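Local coordinates for protein glutamate--tRNA ligase (Elizabethkingia anophelis, PDB 6B1Z) that probably attaches glutamate to its cognate tRNA at the expense of ATP, as a class I glutamyl-tRNA synthetase of protein synthesis, at residues A[47-52]-A[90-95]; A[14-19]-A[33-38]. All blocks are in the same frame, centred on the assembly; numbering follows the deposited sequence.

Interaction 1 of 2, residues A[47-52]-A[90-95]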
loop_
_atom_site.group_PDB
_atom_site.type_symbol
_atom_site.label_atom_id
_atom_site.label_comp_id
_atom_site.label_asym_id
_atom_site.label_seq_id
_atom_site.Cartn_x
_atom_site.Cartn_y
_atom_site.Cartn_z
ATOM N N ILE A 47 -5.430 -16.103 -7.163
ATOM C CA ILE A 47 -5.592 -16.944 -5.980
ATOM C C ILE A 47 -5.018 -16.205 -4.779
ATOM O O ILE A 47 -3.952 -15.586 -4.875
ATOM C CB ILE A 47 -4.878 -18.305 -6.171
ATOM C CG1 ILE A 47 -5.653 -19.228 -7.116
ATOM C CG2 ILE A 47 -4.662 -19.030 -4.827
ATOM C CD1 ILE A 47 -5.571 -18.902 -8.576
ATOM N N LEU A 48 -5.713 -16.267 -3.642
ATOM C CA LEU A 48 -5.155 -15.821 -2.366
ATOM C C LEU A 48 -4.857 -17.050 -1.520
ATOM O O LEU A 48 -5.768 -17.836 -1.220
ATOM C CB LEU A 48 -6.129 -14.894 -1.625
ATOM C CG LEU A 48 -5.690 -14.501 -0.207
ATOM C CD1 LEU A 48 -4.436 -13.612 -0.222
ATOM C CD2 LEU A 48 -6.843 -13.759 0.480
ATOM N N ARG A 49 -3.585 -17.236 -1.165
ATOM C CA ARG A 49 -3.161 -18.333 -0.309
ATOM C C ARG A 49 -2.567 -17.743 0.961
ATOM O O ARG A 49 -1.631 -16.933 0.904
ATOM C CB ARG A 49 -2.157 -19.244 -1.024
ATOM C CG ARG A 49 -1.817 -20.493 -0.215
ATOM C CD ARG A 49 -0.979 -21.503 -1.003
ATOM N NE ARG A 49 0.375 -20.993 -1.252
ATOM C CZ ARG A 49 0.979 -20.984 -2.437
ATOM N NH1 ARG A 49 0.376 -21.463 -3.517
ATOM N NH2 ARG A 49 2.211 -20.519 -2.534
ATOM N N ILE A 50 -3.126 -18.118 2.101
ATOM C CA ILE A 50 -2.701 -17.575 3.386
ATOM C C ILE A 50 -1.526 -18.396 3.902
ATOM O O ILE A 50 -1.609 -19.622 4.056
ATOM C CB ILE A 50 -3.863 -17.549 4.390
ATOM C CG1 ILE A 50 -4.967 -16.612 3.889
ATOM C CG2 ILE A 50 -3.358 -17.149 5.789
ATOM C CD1 ILE A 50 -4.538 -15.172 3.659
ATOM N N GLU A 51 -0.412 -17.712 4.150
ATOM C CA GLU A 51 0.832 -18.364 4.531
ATOM C C GLU A 51 0.950 -18.364 6.051
ATOM O O GLU A 51 1.723 -17.609 6.643
ATOM C CB GLU A 51 2.000 -17.644 3.882
ATOM C CG GLU A 51 1.775 -17.400 2.421
ATOM C CD GLU A 51 2.214 -18.572 1.594
ATOM O OE1 GLU A 51 3.424 -18.881 1.673
ATOM O OE2 GLU A 51 1.360 -19.192 0.912
ATOM N N ASP A 52 0.148 -19.221 6.679
ATOM C CA ASP A 52 0.019 -19.215 8.130
ATOM C C ASP A 52 0.654 -20.435 8.791
ATOM O O ASP A 52 0.170 -20.893 9.828
ATOM C CB ASP A 52 -1.454 -19.093 8.545
ATOM C CG ASP A 52 -2.306 -20.270 8.077
ATOM O OD1 ASP A 52 -1.901 -20.964 7.120
ATOM O OD2 ASP A 52 -3.388 -20.489 8.670
ATOM N N TYR A 90 -7.087 -23.161 1.183
ATOM C CA TYR A 90 -6.233 -22.047 0.793
ATOM C C TYR A 90 -5.515 -21.426 1.983
ATOM O O TYR A 90 -4.930 -20.349 1.840
ATOM C CB TYR A 90 -7.050 -20.991 0.024
ATOM C CG TYR A 90 -7.474 -21.523 -1.327
ATOM C CD1 TYR A 90 -6.607 -21.473 -2.410
ATOM C CD2 TYR A 90 -8.731 -22.124 -1.501
ATOM C CE1 TYR A 90 -6.971 -21.999 -3.645
ATOM C CE2 TYR A 90 -9.106 -22.654 -2.733
ATOM C CZ TYR A 90 -8.227 -22.574 -3.799
ATOM O OH TYR A 90 -8.578 -23.097 -5.018
ATOM N N ARG A 91 -5.535 -22.081 3.143
ATOM C CA ARG A 91 -4.642 -21.752 4.255
ATOM C C ARG A 91 -3.638 -22.880 4.420
ATOM O O ARG A 91 -4.021 -24.050 4.507
ATOM C CB ARG A 91 -5.397 -21.564 5.568
ATOM C CG ARG A 91 -6.453 -20.502 5.553
ATOM C CD ARG A 91 -7.043 -20.380 6.939
ATOM N NE ARG A 91 -8.076 -19.348 7.006
ATOM C CZ ARG A 91 -9.319 -19.566 7.410
ATOM N NH1 ARG A 91 -9.690 -20.781 7.811
ATOM N NH2 ARG A 91 -10.204 -18.565 7.451
ATOM N N GLN A 92 -2.353 -22.527 4.471
ATOM C CA GLN A 92 -1.322 -23.561 4.527
ATOM C C GLN A 92 -1.367 -24.347 5.834
ATOM O O GLN A 92 -1.002 -25.537 5.852
ATOM C CB GLN A 92 0.046 -22.917 4.301
ATOM C CG GLN A 92 0.197 -22.411 2.862
ATOM C CD GLN A 92 1.606 -21.986 2.521
ATOM O OE1 GLN A 92 2.238 -21.236 3.262
ATOM N NE2 GLN A 92 2.091 -22.442 1.381
ATOM N N SER A 93 -1.839 -23.732 6.929
ATOM C CA SER A 93 -1.964 -24.457 8.195
ATOM C C SER A 93 -2.916 -25.645 8.095
ATOM O O SER A 93 -2.881 -26.532 8.954
ATOM C CB SER A 93 -2.433 -23.526 9.317
ATOM O OG SER A 93 -3.744 -23.026 9.087
ATOM N N GLU A 94 -3.749 -25.687 7.057
ATOM C CA GLU A 94 -4.768 -26.709 6.902
ATOM C C GLU A 94 -4.384 -27.770 5.880
ATOM O O GLU A 94 -5.226 -28.604 5.521
ATOM C CB GLU A 94 -6.089 -26.037 6.524
ATOM C CG GLU A 94 -6.595 -25.135 7.645
ATOM C CD GLU A 94 -7.785 -24.292 7.241
ATOM O OE1 GLU A 94 -8.248 -24.449 6.096
ATOM O OE2 GLU A 94 -8.248 -23.471 8.066
ATOM N N ARG A 95 -3.117 -27.801 5.454
ATOM C CA ARG A 95 -2.679 -28.663 4.363
ATOM C C ARG A 95 -1.642 -29.694 4.800
ATOM O O ARG A 95 -0.863 -30.176 3.971
ATOM C CB ARG A 95 -2.137 -27.817 3.210
ATOM C CG ARG A 95 -3.204 -26.865 2.610
ATOM C CD ARG A 95 -2.628 -25.926 1.563
ATOM N NE ARG A 95 -2.158 -26.599 0.349
ATOM C CZ ARG A 95 -2.928 -26.934 -0.682
ATOM N NH1 ARG A 95 -4.252 -26.744 -0.645
ATOM N NH2 ARG A 95 -2.370 -27.515 -1.734
#
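With chi1 62° at Asp52 and 65° at Ser93, each side chain stands between its own backbone N and carbonyl carbon, and this brings the Asp52 carboxylate over the start of the short 3-10 turn at residues 92-93. Ser93 OG gives its proton to Asp52 OD2 at 2.6 Å, from above the carboxylate plane, while Ser93 N donates to Asp52 OD1 at 2.8 Å on the syn side but well out of that plane, so both oxygens are held by one residue. Behind this grip the two chains run nearly the same way and are joined by a single parallel bridge between Ile50 and Arg91: Ile50 N reaches Tyr90 O at 2.9 Å, and Ile50 O accepts from Gln92 N at 3.0 Å, both bonds nearly straight. Arg49 bends at chi3, which turns its guanidinium back to bond Glu51 OE2 through NE at 3.0 Å. The Gln92 amide lies beside this ion pair, its plane 18° from the guanidinium, without bonding either group; its NE2 instead donates to Asp217 and Asn214. Arg49 has its stronger partner in Asp218 and bonds Asn214 through NH2, so helix 210-220 holds the polar ends of both residues. At the other end Ile47 CG2 touches Tyr90 CE1 at 3.9 Å, the two side chains crossing at about a right angle, and the tyrosine hydroxyl bonds Glu79 and Tyr87. The contact continues the line of strand 45-48 beyond its end, with strand 13-16 on its other flank, helix 62-73 touching Leu48 and Ile50, and helix 96-106 starting just after Arg95.

Interaction 2 of 2, residues A[14-19]-A[33-38]. With FMT (formic acid), chain C.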
loop_
_atom_site.group_PDB
_atom_site.type_symbol
_atom_site.label_atom_id
_atom_site.label_comp_id
_atom_site.label_asym_id
_atom_site.label_seq_id
_atom_site.Cartn_x
_atom_site.Cartn_y
_atom_site.Cartn_z
ATOM N N VAL A 14 -2.087 -17.092 -11.023
ATOM C CA VAL A 14 -1.154 -16.387 -10.149
ATOM C C VAL A 14 -1.698 -16.445 -8.729
ATOM O O VAL A 14 -2.889 -16.662 -8.512
ATOM C CB VAL A 14 -0.943 -14.919 -10.582
ATOM C CG1 VAL A 14 -0.361 -14.855 -11.993
ATOM C CG2 VAL A 14 -2.268 -14.144 -10.490
ATOM N N ARG A 15 -0.823 -16.227 -7.749
ATOM C CA ARG A 15 -1.297 -16.200 -6.370
ATOM C C ARG A 15 -0.600 -15.116 -5.561
ATOM O O ARG A 15 0.611 -14.900 -5.669
ATOM C CB ARG A 15 -1.130 -17.572 -5.672
ATOM C CG ARG A 15 0.276 -17.894 -5.120
ATOM C CD ARG A 15 1.365 -17.921 -6.194
ATOM N NE ARG A 15 2.612 -18.473 -5.666
ATOM C CZ ARG A 15 3.537 -17.782 -5.006
ATOM N NH1 ARG A 15 3.386 -16.477 -4.792
ATOM N NH2 ARG A 15 4.631 -18.404 -4.559
ATOM N N PHE A 16 -1.393 -14.440 -4.737
ATOM C CA PHE A 16 -0.890 -13.546 -3.712
ATOM C C PHE A 16 -0.773 -14.379 -2.446
ATOM O O PHE A 16 -1.763 -14.998 -2.025
ATOM C CB PHE A 16 -1.851 -12.364 -3.546
ATOM C CG PHE A 16 -1.376 -11.308 -2.590
ATOM C CD1 PHE A 16 -0.095 -10.798 -2.678
ATOM C CD2 PHE A 16 -2.240 -10.800 -1.621
ATOM C CE1 PHE A 16 0.335 -9.818 -1.807
ATOM C CE2 PHE A 16 -1.809 -9.809 -0.741
ATOM C CZ PHE A 16 -0.522 -9.324 -0.837
ATOM N N ALA A 17 0.424 -14.427 -1.864
ATOM C CA ALA A 17 0.723 -15.314 -0.742
ATOM C C ALA A 17 1.274 -14.499 0.416
ATOM O O ALA A 17 2.450 -14.625 0.769
ATOM C CB ALA A 17 1.697 -16.411 -1.166
ATOM N N PRO A 18 0.441 -13.654 1.021
ATOM C CA PRO A 18 0.816 -12.980 2.262
ATOM C C PRO A 18 0.722 -13.916 3.460
ATOM O O PRO A 18 -0.104 -14.841 3.512
ATOM C CB PRO A 18 -0.228 -11.862 2.364
ATOM C CG PRO A 18 -1.464 -12.496 1.822
ATOM C CD PRO A 18 -0.963 -13.376 0.666
ATOM N N SER A 19 1.566 -13.665 4.409
ATOM C CA SER A 19 1.450 -14.269 5.729
ATOM C C SER A 19 0.570 -13.403 6.628
ATOM O O SER A 19 0.538 -12.174 6.482
ATOM C CB SER A 19 2.828 -14.439 6.369
ATOM O OG SER A 19 3.555 -13.223 6.361
ATOM N N LEU A 33 -1.539 -6.188 -6.767
ATOM C CA LEU A 33 -2.067 -5.510 -7.945
ATOM C C LEU A 33 -1.511 -6.109 -9.225
ATOM O O LEU A 33 -2.263 -6.371 -10.173
ATOM C CB LEU A 33 -1.758 -4.013 -7.877
ATOM C CG LEU A 33 -2.120 -3.223 -9.135
ATOM C CD1 LEU A 33 -3.632 -3.183 -9.387
ATOM C CD2 LEU A 33 -1.565 -1.824 -9.041
ATOM N N TYR A 34 -0.192 -6.323 -9.278
ATOM C CA TYR A 34 0.387 -6.877 -10.500
ATOM C C TYR A 34 -0.080 -8.316 -10.736
ATOM O O TYR A 34 -0.282 -8.711 -11.894
ATOM C CB TYR A 34 1.919 -6.765 -10.462
ATOM C CG TYR A 34 2.483 -5.351 -10.613
ATOM C CD1 TYR A 34 1.663 -4.245 -10.884
ATOM C CD2 TYR A 34 3.844 -5.121 -10.483
ATOM C CE1 TYR A 34 2.204 -2.963 -11.012
ATOM C CE2 TYR A 34 4.389 -3.846 -10.618
ATOM C CZ TYR A 34 3.570 -2.774 -10.877
ATOM O OH TYR A 34 4.130 -1.534 -11.011
ATOM N N ASP A 35 -0.274 -9.105 -9.667
ATOM C CA ASP A 35 -0.947 -10.402 -9.795
ATOM C C ASP A 35 -2.306 -10.260 -10.469
ATOM O O ASP A 35 -2.640 -10.994 -11.412
ATOM C CB ASP A 35 -1.171 -11.029 -8.417
ATOM C CG ASP A 35 0.042 -11.692 -7.847
ATOM O OD1 ASP A 35 0.791 -12.354 -8.604
ATOM O OD2 ASP A 35 0.220 -11.585 -6.602
ATOM N N TYR A 36 -3.129 -9.351 -9.939
ATOM C CA TYR A 36 -4.490 -9.170 -10.429
ATOM C C TYR A 36 -4.493 -8.708 -11.878
ATOM O O TYR A 36 -5.193 -9.278 -12.728
ATOM C CB TYR A 36 -5.200 -8.158 -9.531
ATOM C CG TYR A 36 -6.664 -7.935 -9.836
ATOM C CD1 TYR A 36 -7.615 -8.898 -9.527
ATOM C CD2 TYR A 36 -7.095 -6.749 -10.421
ATOM C CE1 TYR A 36 -8.951 -8.688 -9.795
ATOM C CE2 TYR A 36 -8.426 -6.530 -10.693
ATOM C CZ TYR A 36 -9.356 -7.508 -10.383
ATOM O OH TYR A 36 -10.691 -7.294 -10.663
ATOM N N LEU A 37 -3.692 -7.684 -12.180
ATOM C CA LEU A 37 -3.637 -7.161 -13.541
ATOM C C LEU A 37 -3.149 -8.218 -14.517
ATOM O O LEU A 37 -3.694 -8.348 -15.619
ATOM C CB LEU A 37 -2.733 -5.926 -13.596
ATOM C CG LEU A 37 -3.194 -4.690 -12.806
ATOM C CD1 LEU A 37 -2.178 -3.555 -12.924
ATOM C CD2 LEU A 37 -4.566 -4.231 -13.294
ATOM N N PHE A 38 -2.133 -8.993 -14.127
ATOM C CA PHE A 38 -1.613 -10.025 -15.022
ATOM C C PHE A 38 -2.653 -11.111 -15.264
ATOM O O PHE A 38 -2.862 -11.536 -16.408
ATOM C CB PHE A 38 -0.325 -10.622 -14.450
ATOM C CG PHE A 38 0.361 -11.590 -15.379
ATOM C CD1 PHE A 38 1.105 -11.138 -16.453
ATOM C CD2 PHE A 38 0.267 -12.960 -15.163
ATOM C CE1 PHE A 38 1.731 -12.033 -17.303
ATOM C CE2 PHE A 38 0.897 -13.852 -16.014
ATOM C CZ PHE A 38 1.629 -13.389 -17.070
HETATM C C FMT C . 6.345 -16.187 -2.603
HETATM O O1 FMT C . 5.537 -15.426 -3.149
HETATM O O2 FMT C . 6.827 -17.195 -3.144
HETATM O O HOH W 1 1.905 -15.046 -8.543
#
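Val14 meets the helix with both methyls: CG2 lies 3.3 Å from the backbone Asp35 O, and CG1 touches Phe38 CD2 at 3.7 Å, at the edge of the ring and near its plane. A chi1 of -61° splits the valine branches in this way, CG1 beside its own backbone N and CG2 between N and the carbonyl carbon. One helical turn separates Asp35 from Phe38, so both side chains face the strand. The Asp35 carboxylate comes to Val14 CB through OD1 at 3.7 Å, while OD2 faces Phe16 CB, its plane 59° from the Phe16 ring. No direct hydrogen bond crosses the contact; a water accepts from Arg15 N at 3.1 Å and is placed to donate to Asp35 OD1 at 2.9 Å, though other acceptors compete. Strand 13-16, helix 26-41 and strand 45-48 form a beta-alpha-beta crossover of the Rossmann-type catalytic domain, and the helix runs back nearly antiparallel to the first strand (155° between their directions), their axes 8.1 Å apart. Arg15 leaves from the opposite side of that strand. Its chain folds at chi2; NH1 bonds O1 and NH2 bonds O2 of a formic acid molecule, probably from the crystallisation liquor, both at 2.9 Å and nearly straight. Asp218 holds Arg15 NE, and Arg228 NH1 also bonds the formic acid. Pro18 CD sits over one face of the Phe16 ring, toward its rim.

From the N terminus, strand 13-16 comes first and helix 26-41 returns against it, so interaction 2 closes a short loop of 13 residues. The chain then enters strand 45-48, parallel to the first, and interaction 1 opens there, closing a longer loop of 37 residues that includes helix 62-73. The two contacts are in series and neither nests nor crosses, yet they meet at the sheet: Phe16 N and Val14 O probably bond to Ile47 O and Ile47 N, and Glu51 packs on Ala17 and Ser19. Together they tie the crossover helix, both parallel strands and the approach to helix 96-106 into one part of the catalytic domain.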